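Local coordinates for uncharacterized protein SP1917 (Streptococcus pneumoniae, PDB 3C9P), which is of unknown function and belongs to DUF2200, a family of uncharacterised proteins conserved in bacteria, at residues 6-11 with 57-62; 71-76 with 96-101. All coordinates share one frame; numbering follows the deposited sequence.

Contact 1 of 2, residues 6-11 with 57-62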
ATOM      1  N   GLN A   6      -8.815  -2.489  13.672  1.00 15.93           N
ATOM      2  CA  GLN A   6      -7.445  -2.707  14.134  1.00 15.32           C
ATOM      3  C   GLN A   6      -7.070  -4.196  14.187  1.00 14.42           C
ATOM      4  O   GLN A   6      -5.898  -4.529  14.317  1.00 14.46           O
ATOM      5  CB  GLN A   6      -7.239  -2.036  15.495  1.00 14.80           C
ATOM      6  CG  GLN A   6      -7.464  -0.505  15.415  1.00 15.19           C
ATOM      7  CD  GLN A   6      -6.952   0.263  16.631  1.00 16.84           C
ATOM      8  OE1 GLN A   6      -6.838  -0.280  17.714  1.00 20.55           O
ATOM      9  NE2 GLN A   6      -6.655   1.546  16.440  1.00 18.89           N
ATOM     10  N   LYS A   7      -8.061  -5.080  14.073  1.00 13.29           N
ATOM     11  CA  LYS A   7      -7.793  -6.511  13.862  1.00 12.42           C
ATOM     12  C   LYS A   7      -6.843  -6.722  12.669  1.00 11.99           C
ATOM     13  O   LYS A   7      -6.007  -7.626  12.689  1.00 11.52           O
ATOM     14  CB  LYS A   7      -9.104  -7.320  13.686  1.00 12.65           C
ATOM     15  CG  LYS A   7      -9.916  -7.376  15.000  1.00 12.67           C
ATOM     16  CD  LYS A   7     -11.260  -8.114  14.935  1.00 13.08           C
ATOM     17  CE  LYS A   7     -12.028  -7.832  16.256  1.00 12.60           C
ATOM     18  NZ  LYS A   7     -13.445  -8.341  16.312  1.00 14.48           N
ATOM     19  N   LEU A   8      -6.952  -5.873  11.654  1.00 11.16           N
ATOM     20  CA  LEU A   8      -6.022  -5.917  10.517  1.00 12.38           C
ATOM     21  C   LEU A   8      -4.537  -5.828  10.923  1.00 12.77           C
ATOM     22  O   LEU A   8      -3.677  -6.482  10.324  1.00 13.37           O
ATOM     23  CB  LEU A   8      -6.342  -4.779   9.539  1.00 12.24           C
ATOM     24  CG  LEU A   8      -5.511  -4.681   8.268  1.00 13.87           C
ATOM     25  CD1 LEU A   8      -5.594  -5.960   7.389  1.00 13.95           C
ATOM     26  CD2 LEU A   8      -5.992  -3.476   7.485  1.00 17.87           C
ATOM     27  N   TYR A   9      -4.237  -5.000  11.910  1.00 12.74           N
ATOM     28  CA  TYR A   9      -2.845  -4.750  12.284  1.00 13.03           C
ATOM     29  C   TYR A   9      -2.128  -6.027  12.712  1.00 13.09           C
ATOM     30  O   TYR A   9      -0.913  -6.111  12.600  1.00 14.09           O
ATOM     31  CB  TYR A   9      -2.767  -3.746  13.422  1.00 13.10           C
ATOM     32  CG  TYR A   9      -3.390  -2.390  13.165  1.00 12.11           C
ATOM     33  CD1 TYR A   9      -3.746  -1.971  11.864  1.00 12.39           C
ATOM     34  CD2 TYR A   9      -3.591  -1.502  14.230  1.00 13.19           C
ATOM     35  CE1 TYR A   9      -4.306  -0.741  11.645  1.00 10.14           C
ATOM     36  CE2 TYR A   9      -4.144  -0.247  14.017  1.00 13.11           C
ATOM     37  CZ  TYR A   9      -4.509   0.113  12.719  1.00 13.96           C
ATOM     38  OH  TYR A   9      -5.045   1.352  12.507  1.00 13.10           O
ATOM     39  N   ASN A  10      -2.876  -7.004  13.226  1.00 13.53           N
ATOM     40  CA  ASN A  10      -2.275  -8.200  13.769  1.00 14.11           C
ATOM     41  C   ASN A  10      -2.339  -9.379  12.822  1.00 13.94           C
ATOM     42  O   ASN A  10      -1.856 -10.456  13.164  1.00 14.53           O
ATOM     43  CB  ASN A  10      -2.906  -8.545  15.117  1.00 15.02           C
ATOM     44  CG  ASN A  10      -2.789  -7.396  16.101  1.00 19.21           C
ATOM     45  OD1 ASN A  10      -1.728  -6.769  16.206  1.00 19.04           O
ATOM     46  ND2 ASN A  10      -3.896  -7.072  16.784  1.00 21.83           N
HETATM   47  N   MSE A  11      -2.943  -9.185  11.648  1.00 12.64           N
HETATM   48  CA  MSE A  11      -2.900 -10.213  10.592  1.00 14.07           C
HETATM   49  C   MSE A  11      -1.505 -10.261   9.992  1.00 12.15           C
HETATM   50  O   MSE A  11      -0.828  -9.250   9.931  1.00 11.42           O
HETATM   51  CB  MSE A  11      -3.957  -9.949   9.532  1.00 12.71           C
HETATM   52  CG  MSE A  11      -5.365  -9.988  10.159  1.00 15.35           C
HETATM   53 SE   MSE A  11      -6.694  -9.733   8.757  1.00 23.32          SE
HETATM   54  CE  MSE A  11      -8.225  -9.179   9.886  1.00 18.50           C
ATOM     55  N   VAL A  57       6.217 -11.243  10.586  1.00 17.99           N
ATOM     56  CA  VAL A  57       5.823  -9.868  10.910  1.00 16.60           C
ATOM     57  C   VAL A  57       4.337  -9.635  10.588  1.00 15.42           C
ATOM     58  O   VAL A  57       3.814 -10.196   9.624  1.00 15.73           O
ATOM     59  CB  VAL A  57       6.730  -8.853  10.142  1.00 16.55           C
ATOM     60  CG1 VAL A  57       6.539  -8.974   8.651  1.00 16.12           C
ATOM     61  CG2 VAL A  57       6.517  -7.390  10.606  1.00 17.27           C
ATOM     62  N   THR A  58       3.664  -8.831  11.407  1.00 13.50           N
ATOM     63  CA  THR A  58       2.269  -8.486  11.153  1.00 12.82           C
ATOM     64  C   THR A  58       2.185  -7.361  10.153  1.00 12.87           C
ATOM     65  O   THR A  58       3.158  -6.602   9.945  1.00 11.85           O
ATOM     66  CB  THR A  58       1.509  -8.054  12.419  1.00 12.43           C
ATOM     67  OG1 THR A  58       2.050  -6.819  12.911  1.00 11.34           O
ATOM     68  CG2 THR A  58       1.566  -9.173  13.512  1.00 11.97           C
ATOM     69  N   TYR A  59       1.026  -7.260   9.521  1.00 12.32           N
ATOM     70  CA  TYR A  59       0.764  -6.166   8.587  1.00 12.23           C
ATOM     71  C   TYR A  59       0.950  -4.820   9.278  1.00 12.59           C
ATOM     72  O   TYR A  59       1.567  -3.898   8.716  1.00 12.93           O
ATOM     73  CB  TYR A  59      -0.660  -6.296   8.003  1.00 12.67           C
ATOM     74  CG  TYR A  59      -0.850  -5.587   6.670  1.00 12.87           C
ATOM     75  CD1 TYR A  59      -0.076  -5.929   5.551  1.00 13.60           C
ATOM     76  CD2 TYR A  59      -1.822  -4.588   6.529  1.00 13.36           C
ATOM     77  CE1 TYR A  59      -0.271  -5.293   4.302  1.00 13.29           C
ATOM     78  CE2 TYR A  59      -2.000  -3.925   5.313  1.00 10.52           C
ATOM     79  CZ  TYR A  59      -1.232  -4.284   4.212  1.00 13.79           C
ATOM     80  OH  TYR A  59      -1.413  -3.629   3.028  1.00 14.06           O
ATOM     81  N   GLY A  60       0.458  -4.712  10.514  1.00 12.07           N
ATOM     82  CA  GLY A  60       0.600  -3.460  11.259  1.00 12.54           C
ATOM     83  C   GLY A  60       2.073  -3.136  11.503  1.00 13.19           C
ATOM     84  O   GLY A  60       2.513  -1.988  11.345  1.00 12.66           O
ATOM     85  N   ASP A  61       2.832  -4.144  11.902  1.00 13.00           N
ATOM     86  CA  ASP A  61       4.242  -3.924  12.220  1.00 13.42           C
ATOM     87  C   ASP A  61       5.094  -3.571  10.982  1.00 13.15           C
ATOM     88  O   ASP A  61       6.076  -2.826  11.102  1.00 12.57           O
ATOM     89  CB  ASP A  61       4.803  -5.114  12.962  1.00 13.27           C
ATOM     90  CG  ASP A  61       4.489  -5.076  14.465  1.00 16.40           C
ATOM     91  OD1 ASP A  61       3.986  -4.043  14.994  1.00 17.31           O
ATOM     92  OD2 ASP A  61       4.765  -6.093  15.124  1.00 17.65           O
ATOM     93  N   PHE A  62       4.709  -4.087   9.815  1.00 12.54           N
ATOM     94  CA  PHE A  62       5.300  -3.658   8.527  1.00 11.80           C
ATOM     95  C   PHE A  62       5.173  -2.137   8.313  1.00 12.30           C
ATOM     96  O   PHE A  62       6.166  -1.443   8.043  1.00 11.17           O
ATOM     97  CB  PHE A  62       4.656  -4.429   7.366  1.00 11.90           C
ATOM     98  CG  PHE A  62       5.172  -4.037   6.011  1.00 12.44           C
ATOM     99  CD1 PHE A  62       6.338  -4.598   5.504  1.00 14.19           C
ATOM    100  CD2 PHE A  62       4.495  -3.107   5.251  1.00 12.89           C
ATOM    101  CE1 PHE A  62       6.812  -4.242   4.226  1.00 12.17           C
ATOM    102  CE2 PHE A  62       4.969  -2.735   3.966  1.00 14.09           C
ATOM    103  CZ  PHE A  62       6.124  -3.319   3.470  1.00 12.93           C
TER
HETATM  104  O   HOH W   1       0.681  -6.003  15.059  1.00 17.98           O

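Contact 2 of 2, residues 71-76 with 96-101. With EDO (1,2-ethanediol), chain B.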
ATOM      1  N   PRO A  71       6.774  12.175   1.215  1.00 14.09           N
ATOM      2  CA  PRO A  71       5.965  13.364   1.458  1.00 14.40           C
ATOM      3  C   PRO A  71       4.705  13.448   0.572  1.00 13.55           C
ATOM      4  O   PRO A  71       3.668  13.889   1.040  1.00 12.59           O
ATOM      5  CB  PRO A  71       6.934  14.533   1.166  1.00 14.70           C
ATOM      6  CG  PRO A  71       8.299  13.957   1.374  1.00 15.85           C
ATOM      7  CD  PRO A  71       8.189  12.507   0.953  1.00 14.77           C
ATOM      8  N   GLU A  72       4.796  12.980  -0.670  1.00 13.02           N
ATOM      9  CA  GLU A  72       3.705  13.132  -1.630  1.00 12.24           C
ATOM     10  C   GLU A  72       2.499  12.248  -1.302  1.00 11.81           C
ATOM     11  O   GLU A  72       1.467  12.321  -1.965  1.00 12.43           O
ATOM     12  CB  GLU A  72       4.226  12.838  -3.043  1.00 12.60           C
ATOM     13  CG  GLU A  72       5.147  13.945  -3.605  1.00 15.54           C
ATOM     14  CD  GLU A  72       6.584  13.915  -3.039  1.00 20.73           C
ATOM     15  OE1 GLU A  72       6.968  12.950  -2.330  1.00 21.03           O
ATOM     16  OE2 GLU A  72       7.341  14.861  -3.325  1.00 20.63           O
ATOM     17  N   ARG A  73       2.625  11.410  -0.275  1.00 11.05           N
ATOM     18  CA  ARG A  73       1.537  10.495   0.073  1.00 11.55           C
ATOM     19  C   ARG A  73       0.326  11.244   0.636  1.00 11.06           C
ATOM     20  O   ARG A  73      -0.784  10.727   0.640  1.00 12.18           O
ATOM     21  CB  ARG A  73       2.031   9.437   1.065  1.00 11.35           C
ATOM     22  CG  ARG A  73       2.159   9.945   2.484  1.00 11.14           C
ATOM     23  CD  ARG A  73       2.907   8.965   3.380  1.00 10.84           C
ATOM     24  NE  ARG A  73       2.771   9.408   4.767  1.00 12.32           N
ATOM     25  CZ  ARG A  73       3.386  10.459   5.294  1.00 12.50           C
ATOM     26  NH1 ARG A  73       4.240  11.187   4.560  1.00 11.94           N
ATOM     27  NH2 ARG A  73       3.141  10.776   6.567  1.00 15.18           N
ATOM     28  N   ILE A  74       0.545  12.478   1.099  1.00 10.50           N
ATOM     29  CA  ILE A  74      -0.530  13.328   1.596  1.00 10.37           C
ATOM     30  C   ILE A  74      -1.526  13.655   0.449  1.00 10.09           C
ATOM     31  O   ILE A  74      -2.710  13.934   0.688  1.00  8.92           O
ATOM     32  CB  ILE A  74       0.078  14.633   2.183  1.00 10.23           C
ATOM     33  CG1 ILE A  74       1.080  14.318   3.333  1.00 12.59           C
ATOM     34  CG2 ILE A  74      -0.982  15.691   2.576  1.00 12.47           C
ATOM     35  CD1 ILE A  74       0.617  13.336   4.385  1.00 12.56           C
ATOM     36  N   ALA A  75      -1.040  13.624  -0.787  1.00  9.19           N
ATOM     37  CA  ALA A  75      -1.901  13.855  -1.959  1.00  9.37           C
ATOM     38  C   ALA A  75      -2.762  12.647  -2.359  1.00  9.56           C
ATOM     39  O   ALA A  75      -3.642  12.789  -3.224  1.00  9.66           O
ATOM     40  CB  ALA A  75      -1.052  14.336  -3.156  1.00 10.07           C
ATOM     41  N   ILE A  76      -2.507  11.477  -1.753  1.00 10.62           N
ATOM     42  CA  ILE A  76      -3.354  10.295  -1.954  1.00 11.80           C
ATOM     43  C   ILE A  76      -4.663  10.485  -1.164  1.00 12.89           C
ATOM     44  O   ILE A  76      -4.802  10.067   0.014  1.00 13.17           O
ATOM     45  CB  ILE A  76      -2.651   8.962  -1.570  1.00 12.78           C
ATOM     46  CG1 ILE A  76      -1.287   8.844  -2.268  1.00  8.97           C
ATOM     47  CG2 ILE A  76      -3.546   7.775  -1.946  1.00 10.79           C
ATOM     48  CD1 ILE A  76      -0.325   7.801  -1.621  1.00 11.79           C
ATOM     49  N   ILE A  96      -2.116   2.562   5.654  1.00 13.00           N
ATOM     50  CA  ILE A  96      -2.580   1.292   5.088  1.00 12.48           C
ATOM     51  C   ILE A  96      -3.573   1.577   3.957  1.00 12.23           C
ATOM     52  O   ILE A  96      -3.499   0.966   2.885  1.00 11.55           O
ATOM     53  CB  ILE A  96      -3.214   0.398   6.179  1.00 12.07           C
ATOM     54  CG1 ILE A  96      -2.098  -0.212   7.053  1.00 13.33           C
ATOM     55  CG2 ILE A  96      -4.167  -0.678   5.576  1.00 10.50           C
ATOM     56  CD1 ILE A  96      -2.578  -1.011   8.337  1.00 12.46           C
ATOM     57  N   ARG A  97      -4.500   2.499   4.202  1.00 11.71           N
ATOM     58  CA  ARG A  97      -5.519   2.829   3.209  1.00 11.87           C
ATOM     59  C   ARG A  97      -4.917   3.589   2.038  1.00 12.04           C
ATOM     60  O   ARG A  97      -5.403   3.457   0.925  1.00 11.57           O
ATOM     61  CB  ARG A  97      -6.683   3.601   3.827  1.00 12.60           C
ATOM     62  CG  ARG A  97      -7.536   2.755   4.796  1.00 14.12           C
ATOM     63  CD  ARG A  97      -8.209   1.594   4.034  1.00 21.60           C
ATOM     64  NE  ARG A  97      -9.135   0.851   4.883  1.00 27.49           N
ATOM     65  CZ  ARG A  97      -9.041  -0.447   5.160  1.00 28.90           C
ATOM     66  NH1 ARG A  97      -8.058  -1.175   4.669  1.00 29.87           N
ATOM     67  NH2 ARG A  97      -9.950  -1.020   5.932  1.00 32.39           N
ATOM     68  N   ARG A  98      -3.854   4.357   2.271  1.00 11.03           N
ATOM     69  CA  ARG A  98      -3.154   4.988   1.130  1.00 11.80           C
ATOM     70  C   ARG A  98      -2.543   3.920   0.221  1.00 11.80           C
ATOM     71  O   ARG A  98      -2.648   4.024  -1.013  1.00 11.73           O
ATOM     72  CB  ARG A  98      -2.083   5.979   1.594  1.00 11.60           C
ATOM     73  CG  ARG A  98      -2.638   7.253   2.178  1.00 12.20           C
ATOM     74  CD  ARG A  98      -1.537   8.101   2.789  1.00 12.78           C
ATOM     75  NE  ARG A  98      -2.091   9.378   3.247  1.00 14.99           N
ATOM     76  CZ  ARG A  98      -1.711  10.051   4.325  1.00 16.82           C
ATOM     77  NH1 ARG A  98      -0.765   9.586   5.132  1.00 13.53           N
ATOM     78  NH2 ARG A  98      -2.295  11.207   4.599  1.00 16.15           N
ATOM     79  N   LEU A  99      -1.949   2.877   0.803  1.00 11.31           N
ATOM     80  CA  LEU A  99      -1.509   1.742  -0.057  1.00 12.23           C
ATOM     81  C   LEU A  99      -2.670   1.081  -0.825  1.00 12.12           C
ATOM     82  O   LEU A  99      -2.552   0.767  -2.029  1.00 11.67           O
ATOM     83  CB  LEU A  99      -0.682   0.693   0.707  1.00 12.40           C
ATOM     84  CG  LEU A  99      -0.153  -0.447  -0.193  1.00 12.25           C
ATOM     85  CD1 LEU A  99       0.768   0.080  -1.289  1.00 13.20           C
ATOM     86  CD2 LEU A  99       0.538  -1.536   0.639  1.00 10.28           C
ATOM     87  N   ASP A 100      -3.797   0.892  -0.147  1.00 12.26           N
ATOM     88  CA  ASP A 100      -4.968   0.305  -0.816  1.00 12.92           C
ATOM     89  C   ASP A 100      -5.386   1.127  -2.025  1.00 13.01           C
ATOM     90  O   ASP A 100      -5.802   0.550  -3.043  1.00 12.88           O
ATOM     91  CB  ASP A 100      -6.162   0.154   0.111  1.00 12.31           C
ATOM     92  CG  ASP A 100      -5.971  -0.950   1.165  1.00 16.77           C
ATOM     93  OD1 ASP A 100      -5.391  -2.022   0.884  1.00 18.84           O
ATOM     94  OD2 ASP A 100      -6.440  -0.744   2.292  1.00 18.83           O
ATOM     95  N   LYS A 101      -5.324   2.461  -1.902  1.00 12.22           N
ATOM     96  CA  LYS A 101      -5.655   3.364  -3.009  1.00 12.08           C
ATOM     97  C   LYS A 101      -4.674   3.182  -4.173  1.00 11.50           C
ATOM     98  O   LYS A 101      -5.098   3.108  -5.334  1.00 10.57           O
ATOM     99  CB  LYS A 101      -5.676   4.837  -2.529  1.00 11.94           C
ATOM    100  CG  LYS A 101      -6.166   5.855  -3.554  1.00 13.51           C
ATOM    101  CD  LYS A 101      -7.615   5.607  -3.932  1.00 15.74           C
ATOM    102  CE  LYS A 101      -8.304   6.892  -4.344  1.00 19.68           C
ATOM    103  NZ  LYS A 101      -9.696   6.542  -4.780  1.00 21.25           N
TER
HETATM  104  C1  EDO B 201      -6.262  -3.620   3.764  1.00 37.16           C
HETATM  105  O1  EDO B 201      -7.319  -4.074   2.918  1.00 38.54           O
HETATM  106  C2  EDO B 201      -5.050  -4.498   3.516  1.00 37.04           C
HETATM  107  O2  EDO B 201      -5.208  -5.152   2.257  1.00 36.60           O
HETATM  108  O   HOH W   2      -4.380  11.181   2.475  1.00 24.85           O

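Contact 1 of 2, residues 6-11 with 57-62
Tyr9 and Met11 present their backbone carbonyls to the N terminus of helix 59-64, so the loop before helix 13-26 supplies acceptors for amides of the first turn, beside an N-cap threonine, Thr58. Met11 (a selenomethionine) takes the Tyr59 amide at 2.8 Å from N to O; the bond is straight (175° at the hydrogen) and runs nearly along the carbonyl axis. Tyr9 O receives Gly60 N at 2.9 Å, more bent and tilted from the carbonyl plane. Gly60 brings no side chain between the two backbones, whose CA atoms lie 3.8 Å apart at Tyr9 and Gly60. Thr58 itself caps the next amide, its OG1 accepting from Asp61 N at 3.0 Å; with chi1 at 66°, OG1 is folded back toward the start of the helix, where it can meet that amide. The same OG1 donates to water 1, which spends both its hydrogens on the 6-11 side, one on Tyr9 O and the other on Asn10 OD1. Tyr9 O is thus gripped by an amide and a water. The phenol of Tyr9 turns elsewhere: the ring packs on helix 91-107 and OH bonds to Asp90 OD2. Beside the polar cap Leu8 packs at an angle against the Tyr59 side chain, with CG and CD1 each 4.1 Å from Tyr59 CD2.

Contact 2 of 2, residues 71-76 with 96-101
Arg98 reaches out of helix 91-107 and lays its guanidinium against the 3-10 turn 71-75, with Arg73 CG and Ile74 CA over one face. The side chain is extended from CG to NE (chi2 172°), which carries the planar group across to Arg73 and Ile74. Ile74 CD1 touches Arg98 NH2 at 3.6 Å and also sits over the centre of the Arg73 guanidinium, so this one methyl packs on both arginines. Arg73 NE comes to 3.6 Å from Arg98 NH1, the two planes turned almost perpendicular at 85°. Glu95, about one turn earlier on the helix, bridges the pair and probably offsets their like charges: OE2 forms a salt bridge with Arg73 NE and OE1 with Arg98 NH1. Arg73 O lies near Arg98 NE, but the angle is poor, and this carbonyl instead accepts Ile76 N at 3.0 Å, closing the last 3-10 step.

In the plane of the Arg98 guanidinium, water 2 accepts from Arg98 NH2 at 3.0 Å. It donates in turn to Ile76 O at 2.7 Å, linking the residue that follows the 3-10 turn to the arginine. Next to these polar groups Ile76 is buried: CD1 lies 4.1 Å from Arg98 CB, and CG2 meets Lys101 CG at 3.6 Å, the two side chains running antiparallel alongside each other. The lysine continues beyond the isoleucine, its NZ bonding to Lys79 O in strand 79-80. The segment 71-76 therefore lies on one side of helix 91-107, with Arg73 touching Leu41 of helix 31-42, while Leu99 faces helices 13-26, 31-42 and 59-64 and Arg97 faces the loops at Met4, Cys81 and Ile88.

Overall arrangement
From the N terminus the chain passes first through 6-11, then through helices 13-26, 31-42 and 46-52, and returns at 57-62, where contact 1 closes this helical excursion at the start of helix 59-64. The chain then leaves that helix, enters 71-76, makes the small hairpin of strands 79-80 and 83-84, and comes back in helix 91-107, where contact 2 closes the second, shorter loop. The two loops follow in series, neither nested nor crossed. Their centres lie about 18 Å apart, yet they meet on helix 91-107: Tyr9 and Leu8 rest on Ile96, and Tyr59 reaches both Ile96 and Leu99, joining the N-terminal loop and helix 59-64 to that helix.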